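Aldo-keto reductase AKR2E4 (Bombyx mori, PDB 3WCZ) reduces 3-dehydroecdysone with NADPH as cosubstrate, and may thereby take part in regulating molting in the silkworm. Local coordinates at residues A[117-122]-A[137-142]; A[146-151]-A[171-176]; A[237-242]-A[269-274]. All blocks are in the same frame, centred on the assembly; numbering follows the deposited sequence.

Interaction 1. Residues A[117-122]-A[137-142]; sequences YLIHFP and LETWQG. With NAP (NADP nicotinamide-adenine-dinucleotide phosphate), chain B.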
loop_
_atom_site.group_PDB
_atom_site.type_symbol
_atom_site.label_atom_id
_atom_site.label_comp_id
_atom_site.label_asym_id
_atom_site.label_seq_id
_atom_site.Cartn_x
_atom_site.Cartn_y
_atom_site.Cartn_z
ATOM N N TYR A 117 -5.426 8.903 -4.017
ATOM C CA TYR A 117 -4.121 9.451 -4.383
ATOM C C TYR A 117 -3.332 9.706 -3.117
ATOM O O TYR A 117 -3.829 10.312 -2.164
ATOM C CB TYR A 117 -4.289 10.741 -5.152
ATOM C CG TYR A 117 -3.129 11.147 -6.020
ATOM C CD1 TYR A 117 -2.398 10.217 -6.734
ATOM C CD2 TYR A 117 -2.785 12.481 -6.187
ATOM C CE1 TYR A 117 -1.363 10.593 -7.573
ATOM C CE2 TYR A 117 -1.749 12.866 -7.016
ATOM C CZ TYR A 117 -1.045 11.914 -7.709
ATOM O OH TYR A 117 -0.039 12.338 -8.558
ATOM N N LEU A 118 -2.088 9.219 -3.094
ATOM C CA LEU A 118 -1.200 9.339 -1.943
ATOM C C LEU A 118 0.040 10.137 -2.262
ATOM O O LEU A 118 0.643 9.942 -3.327
ATOM C CB LEU A 118 -0.733 7.953 -1.492
ATOM C CG LEU A 118 -1.841 6.969 -1.108
ATOM C CD1 LEU A 118 -1.220 5.631 -0.739
ATOM C CD2 LEU A 118 -2.678 7.464 0.028
ATOM N N ILE A 119 0.475 10.951 -1.306
ATOM C CA ILE A 119 1.818 11.494 -1.375
ATOM C C ILE A 119 2.764 10.332 -1.039
ATOM O O ILE A 119 2.675 9.765 0.060
ATOM C CB ILE A 119 2.033 12.642 -0.368
ATOM C CG1 ILE A 119 1.017 13.767 -0.584
ATOM C CG2 ILE A 119 3.475 13.154 -0.481
ATOM C CD1 ILE A 119 1.275 14.964 0.337
ATOM N N HIS A 120 3.660 9.955 -1.944
ATOM C CA HIS A 120 4.426 8.710 -1.791
ATOM C C HIS A 120 5.410 8.767 -0.620
ATOM O O HIS A 120 5.560 7.798 0.118
ATOM C CB HIS A 120 5.147 8.400 -3.125
ATOM C CG HIS A 120 5.514 6.960 -3.312
ATOM N ND1 HIS A 120 5.511 6.355 -4.548
ATOM C CD2 HIS A 120 5.920 6.018 -2.425
ATOM C CE1 HIS A 120 5.900 5.093 -4.410
ATOM N NE2 HIS A 120 6.134 4.860 -3.130
ATOM N N PHE A 121 6.084 9.911 -0.460
ATOM C CA PHE A 121 6.948 10.189 0.689
ATOM C C PHE A 121 6.809 11.659 1.075
ATOM O O PHE A 121 6.489 12.513 0.218
ATOM C CB PHE A 121 8.442 9.967 0.367
ATOM C CG PHE A 121 8.843 8.530 0.234
ATOM C CD1 PHE A 121 8.766 7.910 -0.990
ATOM C CD2 PHE A 121 9.344 7.830 1.316
ATOM C CE1 PHE A 121 9.144 6.570 -1.136
ATOM C CE2 PHE A 121 9.696 6.481 1.205
ATOM C CZ PHE A 121 9.608 5.862 -0.030
ATOM N N PRO A 122 7.181 11.997 2.317
ATOM C CA PRO A 122 7.128 13.415 2.723
ATOM C C PRO A 122 8.325 14.213 2.203
ATOM O O PRO A 122 8.333 15.426 2.365
ATOM C CB PRO A 122 7.122 13.354 4.260
ATOM C CG PRO A 122 7.792 12.038 4.602
ATOM C CD PRO A 122 7.413 11.098 3.461
ATOM N N LEU A 137 3.171 20.260 3.512
ATOM C CA LEU A 137 1.887 20.960 3.660
ATOM C C LEU A 137 1.477 21.633 2.360
ATOM O O LEU A 137 0.290 21.741 2.045
ATOM C CB LEU A 137 1.921 22.001 4.779
ATOM C CG LEU A 137 2.105 21.511 6.194
ATOM C CD1 LEU A 137 2.104 22.724 7.085
ATOM C CD2 LEU A 137 1.007 20.539 6.597
ATOM N N GLU A 138 2.449 22.120 1.609
ATOM C CA GLU A 138 2.160 22.684 0.306
ATOM C C GLU A 138 1.671 21.612 -0.671
ATOM O O GLU A 138 0.708 21.796 -1.413
ATOM C CB GLU A 138 3.377 23.396 -0.260
ATOM C CG GLU A 138 3.106 23.845 -1.651
ATOM C CD GLU A 138 4.201 24.681 -2.261
ATOM O OE1 GLU A 138 4.788 25.495 -1.506
ATOM O OE2 GLU A 138 4.447 24.550 -3.484
ATOM N N THR A 139 2.350 20.470 -0.659
ATOM C CA THR A 139 1.974 19.374 -1.525
ATOM C C THR A 139 0.529 18.972 -1.201
ATOM O O THR A 139 -0.278 18.673 -2.084
ATOM C CB THR A 139 2.928 18.196 -1.279
ATOM O OG1 THR A 139 4.281 18.670 -1.302
ATOM C CG2 THR A 139 2.748 17.092 -2.306
ATOM N N TRP A 140 0.214 18.960 0.095
ATOM C CA TRP A 140 -1.115 18.556 0.550
ATOM C C TRP A 140 -2.169 19.526 0.033
ATOM O O TRP A 140 -3.303 19.102 -0.261
ATOM C CB TRP A 140 -1.149 18.436 2.077
ATOM C CG TRP A 140 -2.407 17.816 2.589
ATOM C CD1 TRP A 140 -3.389 18.434 3.300
ATOM C CD2 TRP A 140 -2.837 16.474 2.394
ATOM N NE1 TRP A 140 -4.405 17.549 3.565
ATOM C CE2 TRP A 140 -4.075 16.328 3.038
ATOM C CE3 TRP A 140 -2.288 15.367 1.728
ATOM C CZ2 TRP A 140 -4.780 15.126 3.037
ATOM C CZ3 TRP A 140 -2.991 14.193 1.725
ATOM C CH2 TRP A 140 -4.212 14.076 2.370
ATOM N N GLN A 141 -1.845 20.804 -0.102
ATOM C CA GLN A 141 -2.805 21.683 -0.700
ATOM C C GLN A 141 -3.096 21.319 -2.157
ATOM O O GLN A 141 -4.245 21.372 -2.591
ATOM C CB GLN A 141 -2.339 23.096 -0.594
ATOM C CG GLN A 141 -3.369 23.947 -1.122
ATOM C CD GLN A 141 -3.036 25.340 -0.930
ATOM O OE1 GLN A 141 -2.132 25.681 -0.158
ATOM N NE2 GLN A 141 -3.764 26.191 -1.621
ATOM N N GLY A 142 -2.084 20.867 -2.897
ATOM C CA GLY A 142 -2.306 20.358 -4.236
ATOM C C GLY A 142 -3.191 19.110 -4.201
ATOM O O GLY A 142 -3.993 18.904 -5.098
HETATM P PA NAP B . 5.353 -8.256 -0.531
HETATM O O1A NAP B . 3.935 -8.289 -0.924
HETATM O O2A NAP B . 5.803 -7.898 0.800
HETATM O O5B NAP B . 6.138 -9.534 -0.962
HETATM C C5B NAP B . 6.040 -10.044 -2.257
HETATM C C4B NAP B . 6.791 -11.350 -2.468
HETATM O O4B NAP B . 6.110 -12.412 -1.772
HETATM C C3B NAP B . 6.968 -11.790 -3.871
HETATM O O3B NAP B . 8.247 -12.370 -3.963
HETATM C C2B NAP B . 5.906 -12.766 -4.046
HETATM O O2B NAP B . 6.149 -13.717 -5.064
HETATM C C1B NAP B . 5.815 -13.430 -2.697
HETATM N N9A NAP B . 4.523 -13.958 -2.313
HETATM C C8A NAP B . 3.333 -13.359 -2.527
HETATM N N7A NAP B . 2.350 -14.027 -1.958
HETATM C C5A NAP B . 2.901 -15.122 -1.346
HETATM C C6A NAP B . 2.369 -16.177 -0.599
HETATM N N6A NAP B . 1.006 -16.346 -0.335
HETATM N N1A NAP B . 3.243 -17.093 -0.145
HETATM C C2A NAP B . 4.549 -16.979 -0.381
HETATM N N3A NAP B . 5.098 -15.973 -1.083
HETATM C C4A NAP B . 4.265 -15.034 -1.555
HETATM O O3 NAP B . 6.062 -7.246 -1.581
HETATM P PN NAP B . 6.360 -5.690 -1.748
HETATM O O1N NAP B . 6.308 -5.452 -3.213
HETATM O O2N NAP B . 7.610 -5.380 -1.003
HETATM O O5D NAP B . 5.187 -4.907 -1.015
HETATM C C5D NAP B . 3.870 -5.033 -1.436
HETATM C C4D NAP B . 3.277 -3.803 -2.137
HETATM O O4D NAP B . 3.215 -2.692 -1.262
HETATM C C3D NAP B . 4.076 -3.291 -3.292
HETATM O O3D NAP B . 4.004 -4.133 -4.425
HETATM C C2D NAP B . 3.526 -1.964 -3.461
HETATM O O2D NAP B . 2.257 -2.019 -4.049
HETATM C C1D NAP B . 3.442 -1.500 -2.023
HETATM N N1N NAP B . 4.590 -0.791 -1.445
HETATM C C2N NAP B . 4.518 0.532 -1.211
HETATM C C3N NAP B . 5.585 1.190 -0.655
HETATM C C7N NAP B . 5.407 2.636 -0.382
HETATM O O7N NAP B . 4.277 3.163 -0.245
HETATM N N7N NAP B . 6.533 3.339 -0.142
HETATM C C4N NAP B . 6.796 0.524 -0.388
HETATM C C5N NAP B . 6.860 -0.857 -0.618
HETATM C C6N NAP B . 5.731 -1.469 -1.147
HETATM P P2B NAP B . 5.122 -13.974 -6.266
HETATM O O1X NAP B . 5.857 -15.011 -7.139
HETATM O O2X NAP B . 3.899 -14.551 -5.700
HETATM O O3X NAP B . 4.917 -12.656 -6.969
#
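I119 reaches from its strand to T139 and W140 of helix 136-148 through one extended branch. Its CB points at the helix without yet meeting it. CG1, opposite the carbonyl carbon (chi1 -57°), lies 4.1 Å from T139 CG2. With chi2 straight at -176°, CD1 runs farthest out: it packs 3.7 Å from T139 CG2 and 3.8 Å from W140 CE3, meeting the indole at its edge, in the ring plane. The contact is purely apolar, so a branched aliphatic residue suits it. T139 turns its methyl inward and gives OG1 to the backbone O of H93, while W140 NE1 is taken by the backbone O of I174; both buried polar groups are thus satisfied away from the apolar contact. Such packing joins strand 114-119 to the helix that follows it, one beta-alpha unit of the TIM barrel, and the backbone of I119 also bonds to G156 on the next parallel strand. Beyond the strand end the chain turns to the coenzyme. H120, its CG anti to the backbone N (chi1 -157°), presents its ring edge to the nicotinamide carboxamide, NE2 lying 3.4 Å from NAP N7N, and its ring meets W89 edge-to-face. With an alanine here, the carboxamide would probably lose the imidazole beside it and W89 its aromatic partner. NAP N7N also lies oblique to the F121 ring, 4.0 Å from F121 CZ, and that ring meets W300 edge-to-face.

Interaction 2. Residues A[146-151]-A[171-176]; sequences ARQLGL and NSYIRP. With EDO (1,2-ethanediol), chain C.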
loop_
_atom_site.group_PDB
_atom_site.type_symbol
_atom_site.label_atom_id
_atom_site.label_comp_id
_atom_site.label_asym_id
_atom_site.label_seq_id
_atom_site.Cartn_x
_atom_site.Cartn_y
_atom_site.Cartn_z
ATOM N N ALA A 146 -6.792 18.439 -6.025
ATOM C CA ALA A 146 -7.142 17.286 -6.856
ATOM C C ALA A 146 -8.453 16.659 -6.403
ATOM O O ALA A 146 -9.242 16.234 -7.245
ATOM C CB ALA A 146 -6.057 16.257 -6.828
ATOM N N ARG A 147 -8.678 16.605 -5.091
ATOM C CA ARG A 147 -9.934 16.081 -4.560
ATOM C C ARG A 147 -11.103 17.009 -4.935
ATOM O O ARG A 147 -12.154 16.537 -5.383
ATOM C CB ARG A 147 -9.822 15.946 -3.050
ATOM C CG ARG A 147 -11.028 15.326 -2.355
ATOM C CD ARG A 147 -10.903 15.698 -0.856
ATOM N NE ARG A 147 -12.165 15.860 -0.124
ATOM C CZ ARG A 147 -12.925 14.820 0.196
ATOM N NH1 ARG A 147 -12.565 13.600 -0.206
ATOM N NH2 ARG A 147 -14.042 14.989 0.884
ATOM N N GLN A 148 -10.920 18.321 -4.789
ATOM C CA GLN A 148 -12.031 19.239 -5.054
ATOM C C GLN A 148 -12.393 19.235 -6.516
ATOM O O GLN A 148 -13.565 19.417 -6.859
ATOM C CB GLN A 148 -11.718 20.656 -4.586
ATOM C CG GLN A 148 -11.590 20.833 -3.094
ATOM C CD GLN A 148 -12.858 20.501 -2.274
ATOM O OE1 GLN A 148 -13.961 20.235 -2.796
ATOM N NE2 GLN A 148 -12.664 20.426 -0.969
ATOM N N LEU A 149 -11.408 19.041 -7.394
ATOM C CA LEU A 149 -11.665 18.883 -8.812
ATOM C C LEU A 149 -12.321 17.574 -9.229
ATOM O O LEU A 149 -12.717 17.427 -10.391
ATOM C CB LEU A 149 -10.370 19.034 -9.583
ATOM C CG LEU A 149 -9.700 20.394 -9.515
ATOM C CD1 LEU A 149 -8.310 20.280 -10.172
ATOM C CD2 LEU A 149 -10.517 21.507 -10.165
ATOM N N GLY A 150 -12.442 16.620 -8.317
ATOM C CA GLY A 150 -13.040 15.334 -8.654
ATOM C C GLY A 150 -12.078 14.322 -9.245
ATOM O O GLY A 150 -12.492 13.232 -9.619
ATOM N N LEU A 151 -10.801 14.658 -9.349
ATOM C CA LEU A 151 -9.851 13.741 -9.982
ATOM C C LEU A 151 -9.412 12.616 -9.045
ATOM O O LEU A 151 -8.998 11.558 -9.510
ATOM C CB LEU A 151 -8.632 14.514 -10.502
ATOM C CG LEU A 151 -8.901 15.515 -11.618
ATOM C CD1 LEU A 151 -7.662 16.365 -11.869
ATOM C CD2 LEU A 151 -9.335 14.773 -12.878
ATOM N N ASN A 171 -2.658 21.292 10.502
ATOM C CA ASN A 171 -2.424 22.396 9.599
ATOM C C ASN A 171 -3.070 22.245 8.263
ATOM O O ASN A 171 -2.721 22.980 7.342
ATOM C CB ASN A 171 -0.931 22.655 9.432
ATOM C CG ASN A 171 -0.301 23.166 10.698
ATOM O OD1 ASN A 171 -0.414 24.370 11.009
ATOM N ND2 ASN A 171 0.378 22.304 11.433
ATOM N N SER A 172 -4.081 21.393 8.167
ATOM C CA SER A 172 -4.844 21.221 6.928
ATOM C C SER A 172 -6.328 21.126 7.250
ATOM O O SER A 172 -6.684 20.833 8.388
ATOM C CB SER A 172 -4.388 20.000 6.124
ATOM O OG SER A 172 -4.629 18.802 6.810
ATOM N N TYR A 173 -7.176 21.314 6.252
ATOM C CA TYR A 173 -8.616 21.277 6.509
ATOM C C TYR A 173 -9.185 19.903 6.314
ATOM O O TYR A 173 -10.234 19.581 6.863
ATOM C CB TYR A 173 -9.402 22.245 5.635
ATOM C CG TYR A 173 -9.729 21.731 4.254
ATOM C CD1 TYR A 173 -10.723 20.772 4.040
ATOM C CD2 TYR A 173 -9.028 22.205 3.157
ATOM C CE1 TYR A 173 -11.008 20.310 2.761
ATOM C CE2 TYR A 173 -9.305 21.756 1.883
ATOM C CZ TYR A 173 -10.295 20.813 1.688
ATOM O OH TYR A 173 -10.537 20.392 0.401
ATOM N N ILE A 174 -8.490 19.071 5.565
ATOM C CA ILE A 174 -8.883 17.678 5.520
ATOM C C ILE A 174 -7.720 16.758 5.823
ATOM O O ILE A 174 -6.684 16.863 5.173
ATOM C CB ILE A 174 -9.445 17.385 4.195
ATOM C CG1 ILE A 174 -9.790 15.902 4.094
ATOM C CG2 ILE A 174 -8.521 17.705 3.144
ATOM C CD1 ILE A 174 -10.728 15.612 2.954
ATOM N N ARG A 175 -7.863 15.866 6.795
ATOM C CA ARG A 175 -6.763 14.969 7.120
ATOM C C ARG A 175 -6.774 13.792 6.138
ATOM O O ARG A 175 -7.760 13.534 5.437
ATOM C CB ARG A 175 -6.778 14.503 8.581
ATOM C CG ARG A 175 -7.789 13.473 8.870
ATOM C CD ARG A 175 -7.965 13.223 10.367
ATOM N NE ARG A 175 -8.373 14.451 11.066
ATOM C CZ ARG A 175 -8.497 14.574 12.381
ATOM N NH1 ARG A 175 -8.243 13.565 13.198
ATOM N NH2 ARG A 175 -8.868 15.740 12.878
ATOM N N PRO A 176 -5.622 13.152 6.009
ATOM C CA PRO A 176 -5.532 12.019 5.110
ATOM C C PRO A 176 -6.510 10.927 5.513
ATOM O O PRO A 176 -6.772 10.736 6.713
ATOM C CB PRO A 176 -4.075 11.572 5.260
ATOM C CG PRO A 176 -3.578 12.209 6.457
ATOM C CD PRO A 176 -4.349 13.432 6.683
HETATM C C1 EDO C . -9.987 17.585 9.608
HETATM O O1 EDO C . -8.740 17.083 10.125
HETATM C C2 EDO C . -10.905 16.411 9.247
HETATM O O2 EDO C . -10.423 15.799 8.032
#
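R147 and I174 meet by van der Waals packing, a methyl set on a guanidinium face. The tip of I174, CD1, rests over one face of the R147 guanidinium, offset toward its rim and 3.4 Å from NE, with CZ 3.6 Å away. I174 reaches it because CG1 lies anti to the backbone N (chi1 177°) and the chain continues nearly straight; the arginine suits its place because its flat group offers a face to a methyl while its N-H bonds stay directed around the rim, where NH1 forms a long, weak ion pair with D12. The polar part is less certain: Q148 NE2 points at Y173 OH in the amide plane, but the 2.5 Å separation is too short to trust and Y173 has a second conformer. The two segments are the C-terminal end of barrel helix 136-148 and the loop between helix 162-170 and strand 178-182. The helix closes in a Schellman motif, L151 N bonding A146 O and G150 N bonding R147 O, with glycine at the positive phi. A 1,2-ethanediol, probably from the crystallisation liquor, is gripped by R175: its backbone N bonds O2 at 2.8 Å, almost straight at 172°, while NE (2.8 Å) and NH2 (3.1 Å) both reach O1 at the guanidinium edge.

Interaction 3. Residues A[237-242]-A[269-274]; sequences YRKSVG and NIDLFD. With NAP (NADP nicotinamide-adenine-dinucleotide phosphate), chain B.
K239 fixes its ammonium group beside two aspartates of segment 269-274. NZ donates to D274 OD1 at 2.8 Å, on that oxygen's syn lone pair, in a salt bridge that is also a hydrogen bond. It donates again to the backbone O of D271 at 2.9 Å, this time from above the carbonyl plane, 38° out of it. The D271 carboxylate stands a little farther off, with OD1 3.6 Å from NZ, a looser ion pair. A water bridges the pair, accepting from NZ at 2.9 Å and donating to D271 OD2. A long, flexible chain ending in a charged amine suits a place with several oxygens in reach; the lysine bends at chi2 (-79°) to bring NZ among them. Two nearby carboxylates are likely to favour the protonated amine. D271 itself sits at the centre of an inverse gamma turn, closed by a weak bond from L272 N to I270 O. Around this network the K239 side chain touches F275, and L272 packs on L246 of helix 241-251. S240 is the N-cap of that helix. In its first turn is G242, where a CB would collide with the adenine amino group, so glycine lets the helix run close to the coenzyme. Across from it, N269 reads the adenine with its amide: OD1 accepts from NAP N6A at 2.8 Å, and ND2 donates to NAP N7A at 3.0 Å, nearly straight at 172°. This two-bond recognition of the amino group and its neighbouring ring nitrogen marks the adenine end of the NADP site of the aldo-keto reductase barrel.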
loop_
_atom_site.group_PDB
_atom_site.type_symbol
_atom_site.label_atom_id
_atom_site.label_comp_id
_atom_site.label_asym_id
_atom_site.label_seq_id
_atom_site.Cartn_x
_atom_site.Cartn_y
_atom_site.Cartn_z
ATOM N N TYR A 237 -5.192 -23.230 11.599
ATOM C CA TYR A 237 -6.294 -22.652 10.857
ATOM C C TYR A 237 -6.479 -23.242 9.465
ATOM O O TYR A 237 -7.387 -22.849 8.736
ATOM C CB TYR A 237 -6.112 -21.133 10.775
ATOM C CG TYR A 237 -6.219 -20.484 12.123
ATOM C CD1 TYR A 237 -7.430 -20.451 12.806
ATOM C CD2 TYR A 237 -5.118 -19.911 12.728
ATOM C CE1 TYR A 237 -7.534 -19.847 14.065
ATOM C CE2 TYR A 237 -5.215 -19.308 13.989
ATOM C CZ TYR A 237 -6.433 -19.273 14.634
ATOM O OH TYR A 237 -6.511 -18.720 15.875
ATOM N N ARG A 238 -5.610 -24.187 9.088
ATOM C CA ARG A 238 -5.645 -24.784 7.744
ATOM C C ARG A 238 -5.451 -23.726 6.665
ATOM O O ARG A 238 -6.165 -23.674 5.665
ATOM C CB ARG A 238 -6.932 -25.569 7.515
ATOM C CG ARG A 238 -7.096 -26.702 8.493
ATOM C CD ARG A 238 -8.428 -27.417 8.323
ATOM N NE ARG A 238 -9.546 -26.546 8.670
ATOM C CZ ARG A 238 -10.790 -26.725 8.235
ATOM N NH1 ARG A 238 -11.072 -27.748 7.432
ATOM N NH2 ARG A 238 -11.745 -25.882 8.603
ATOM N N LYS A 239 -4.451 -22.886 6.892
ATOM C CA LYS A 239 -4.133 -21.775 6.019
ATOM C C LYS A 239 -2.650 -21.839 5.735
ATOM O O LYS A 239 -1.913 -22.644 6.343
ATOM C CB LYS A 239 -4.523 -20.455 6.696
ATOM C CG LYS A 239 -6.005 -20.276 6.860
ATOM C CD LYS A 239 -6.613 -19.824 5.550
ATOM C CE LYS A 239 -8.097 -19.789 5.621
ATOM N NZ LYS A 239 -8.620 -19.272 4.337
ATOM N N SER A 240 -2.183 -21.070 4.760
ATOM C CA SER A 240 -0.770 -21.008 4.491
ATOM C C SER A 240 -0.098 -19.997 5.412
ATOM O O SER A 240 -0.774 -19.163 6.000
ATOM C CB SER A 240 -0.512 -20.616 3.050
ATOM O OG SER A 240 -0.883 -19.252 2.869
ATOM N N VAL A 241 1.220 -20.029 5.520
ATOM C CA VAL A 241 1.953 -19.052 6.316
ATOM C C VAL A 241 1.706 -17.653 5.750
ATOM O O VAL A 241 1.551 -16.699 6.509
ATOM C CB VAL A 241 3.482 -19.370 6.390
ATOM C CG1 VAL A 241 4.290 -18.168 6.910
ATOM C CG2 VAL A 241 3.709 -20.585 7.273
ATOM N N GLY A 242 1.636 -17.522 4.430
ATOM C CA GLY A 242 1.349 -16.225 3.838
ATOM C C GLY A 242 0.003 -15.709 4.320
ATOM O O GLY A 242 -0.164 -14.515 4.606
ATOM N N ASN A 269 -4.089 -14.955 -1.333
ATOM C CA ASN A 269 -3.780 -13.770 -0.545
ATOM C C ASN A 269 -5.016 -12.926 -0.190
ATOM O O ASN A 269 -4.930 -12.048 0.660
ATOM C CB ASN A 269 -2.737 -12.911 -1.268
ATOM C CG ASN A 269 -1.352 -13.505 -1.245
ATOM O OD1 ASN A 269 -1.075 -14.445 -0.486
ATOM N ND2 ASN A 269 -0.480 -12.999 -2.090
ATOM N N ILE A 270 -6.168 -13.230 -0.785
ATOM C CA ILE A 270 -7.411 -12.548 -0.402
ATOM C C ILE A 270 -8.336 -13.477 0.400
ATOM O O ILE A 270 -9.354 -13.029 0.909
ATOM C CB ILE A 270 -8.103 -11.937 -1.658
ATOM C CG1 ILE A 270 -9.166 -10.917 -1.261
ATOM C CG2 ILE A 270 -8.659 -13.027 -2.543
ATOM C CD1 ILE A 270 -9.498 -9.980 -2.398
ATOM N N ASP A 271 -7.943 -14.744 0.559
ATOM C CA ASP A 271 -8.793 -15.716 1.259
ATOM C C ASP A 271 -8.525 -15.670 2.773
ATOM O O ASP A 271 -7.995 -16.619 3.345
ATOM C CB ASP A 271 -8.580 -17.119 0.672
ATOM C CG ASP A 271 -9.609 -18.131 1.139
ATOM O OD1 ASP A 271 -10.607 -17.748 1.783
ATOM O OD2 ASP A 271 -9.393 -19.329 0.843
ATOM N N LEU A 272 -8.915 -14.569 3.402
ATOM C CA LEU A 272 -8.531 -14.248 4.776
ATOM C C LEU A 272 -9.704 -14.074 5.713
ATOM O O LEU A 272 -9.508 -13.648 6.841
ATOM C CB LEU A 272 -7.709 -12.925 4.768
ATOM C CG LEU A 272 -6.558 -12.800 3.780
ATOM C CD1 LEU A 272 -5.957 -11.406 3.898
ATOM C CD2 LEU A 272 -5.497 -13.840 4.005
ATOM N N PHE A 273 -10.918 -14.379 5.247
ATOM C CA PHE A 273 -12.123 -13.944 5.959
ATOM C C PHE A 273 -12.975 -15.081 6.489
ATOM O O PHE A 273 -14.108 -14.859 6.905
ATOM C CB PHE A 273 -12.882 -12.928 5.091
ATOM C CG PHE A 273 -11.993 -11.795 4.699
ATOM C CD1 PHE A 273 -11.640 -10.841 5.641
ATOM C CD2 PHE A 273 -11.394 -11.747 3.445
ATOM C CE1 PHE A 273 -10.749 -9.863 5.334
ATOM C CE2 PHE A 273 -10.485 -10.739 3.134
ATOM C CZ PHE A 273 -10.177 -9.807 4.084
ATOM N N ASP A 274 -12.376 -16.261 6.556
ATOM C CA ASP A 274 -13.023 -17.412 7.159
ATOM C C ASP A 274 -12.283 -17.866 8.430
ATOM O O ASP A 274 -12.557 -18.948 8.958
ATOM C CB ASP A 274 -13.150 -18.542 6.119
ATOM C CG ASP A 274 -11.821 -19.060 5.621
ATOM O OD1 ASP A 274 -10.793 -18.381 5.806
ATOM O OD2 ASP A 274 -11.795 -20.156 4.986
HETATM P PA NAP B . 5.353 -8.256 -0.531
HETATM O O1A NAP B . 3.935 -8.289 -0.924
HETATM O O2A NAP B . 5.803 -7.898 0.800
HETATM O O5B NAP B . 6.138 -9.534 -0.962
HETATM C C5B NAP B . 6.040 -10.044 -2.257
HETATM C C4B NAP B . 6.791 -11.350 -2.468
HETATM O O4B NAP B . 6.110 -12.412 -1.772
HETATM C C3B NAP B . 6.968 -11.790 -3.871
HETATM O O3B NAP B . 8.247 -12.370 -3.963
HETATM C C2B NAP B . 5.906 -12.766 -4.046
HETATM O O2B NAP B . 6.149 -13.717 -5.064
HETATM C C1B NAP B . 5.815 -13.430 -2.697
HETATM N N9A NAP B . 4.523 -13.958 -2.313
HETATM C C8A NAP B . 3.333 -13.359 -2.527
HETATM N N7A NAP B . 2.350 -14.027 -1.958
HETATM C C5A NAP B . 2.901 -15.122 -1.346
HETATM C C6A NAP B . 2.369 -16.177 -0.599
HETATM N N6A NAP B . 1.006 -16.346 -0.335
HETATM N N1A NAP B . 3.243 -17.093 -0.145
HETATM C C2A NAP B . 4.549 -16.979 -0.381
HETATM N N3A NAP B . 5.098 -15.973 -1.083
HETATM C C4A NAP B . 4.265 -15.034 -1.555
HETATM O O3 NAP B . 6.062 -7.246 -1.581
HETATM P PN NAP B . 6.360 -5.690 -1.748
HETATM O O1N NAP B . 6.308 -5.452 -3.213
HETATM O O2N NAP B . 7.610 -5.380 -1.003
HETATM O O5D NAP B . 5.187 -4.907 -1.015
HETATM C C5D NAP B . 3.870 -5.033 -1.436
HETATM C C4D NAP B . 3.277 -3.803 -2.137
HETATM O O4D NAP B . 3.215 -2.692 -1.262
HETATM C C3D NAP B . 4.076 -3.291 -3.292
HETATM O O3D NAP B . 4.004 -4.133 -4.425
HETATM C C2D NAP B . 3.526 -1.964 -3.461
HETATM O O2D NAP B . 2.257 -2.019 -4.049
HETATM C C1D NAP B . 3.442 -1.500 -2.023
HETATM N N1N NAP B . 4.590 -0.791 -1.445
HETATM C C2N NAP B . 4.518 0.532 -1.211
HETATM C C3N NAP B . 5.585 1.190 -0.655
HETATM C C7N NAP B . 5.407 2.636 -0.382
HETATM O O7N NAP B . 4.277 3.163 -0.245
HETATM N N7N NAP B . 6.533 3.339 -0.142
HETATM C C4N NAP B . 6.796 0.524 -0.388
HETATM C C5N NAP B . 6.860 -0.857 -0.618
HETATM C C6N NAP B . 5.731 -1.469 -1.147
HETATM P P2B NAP B . 5.122 -13.974 -6.266
HETATM O O1X NAP B . 5.857 -15.011 -7.139
HETATM O O2X NAP B . 3.899 -14.551 -5.700
HETATM O O3X NAP B . 4.917 -12.656 -6.969
HETATM O O HOH W 1 -8.284 -21.670 2.801
#

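How the interactions relate
Interactions 1 and 2 are neighbours, their centres 10 Å apart, and both use helix 136-148: its first half packs on strand 114-119 and its last turn meets loop 171-176. W140 ties them directly, its NE1 lying 2.9 Å from I174 O, a probable hydrogen bond, with CD1 packed against S172 CB at 3.4 Å. Interaction 3 lies on the other side of the chain's centre, about 34 Å between centres from interaction 1 and 36 Å from interaction 2. NADP nevertheless bridges interactions 1 and 3, its nicotinamide end beside H120 and F121 and its adenine beside N269, whereas interaction 2 is surface packing that takes no part in holding the coenzyme.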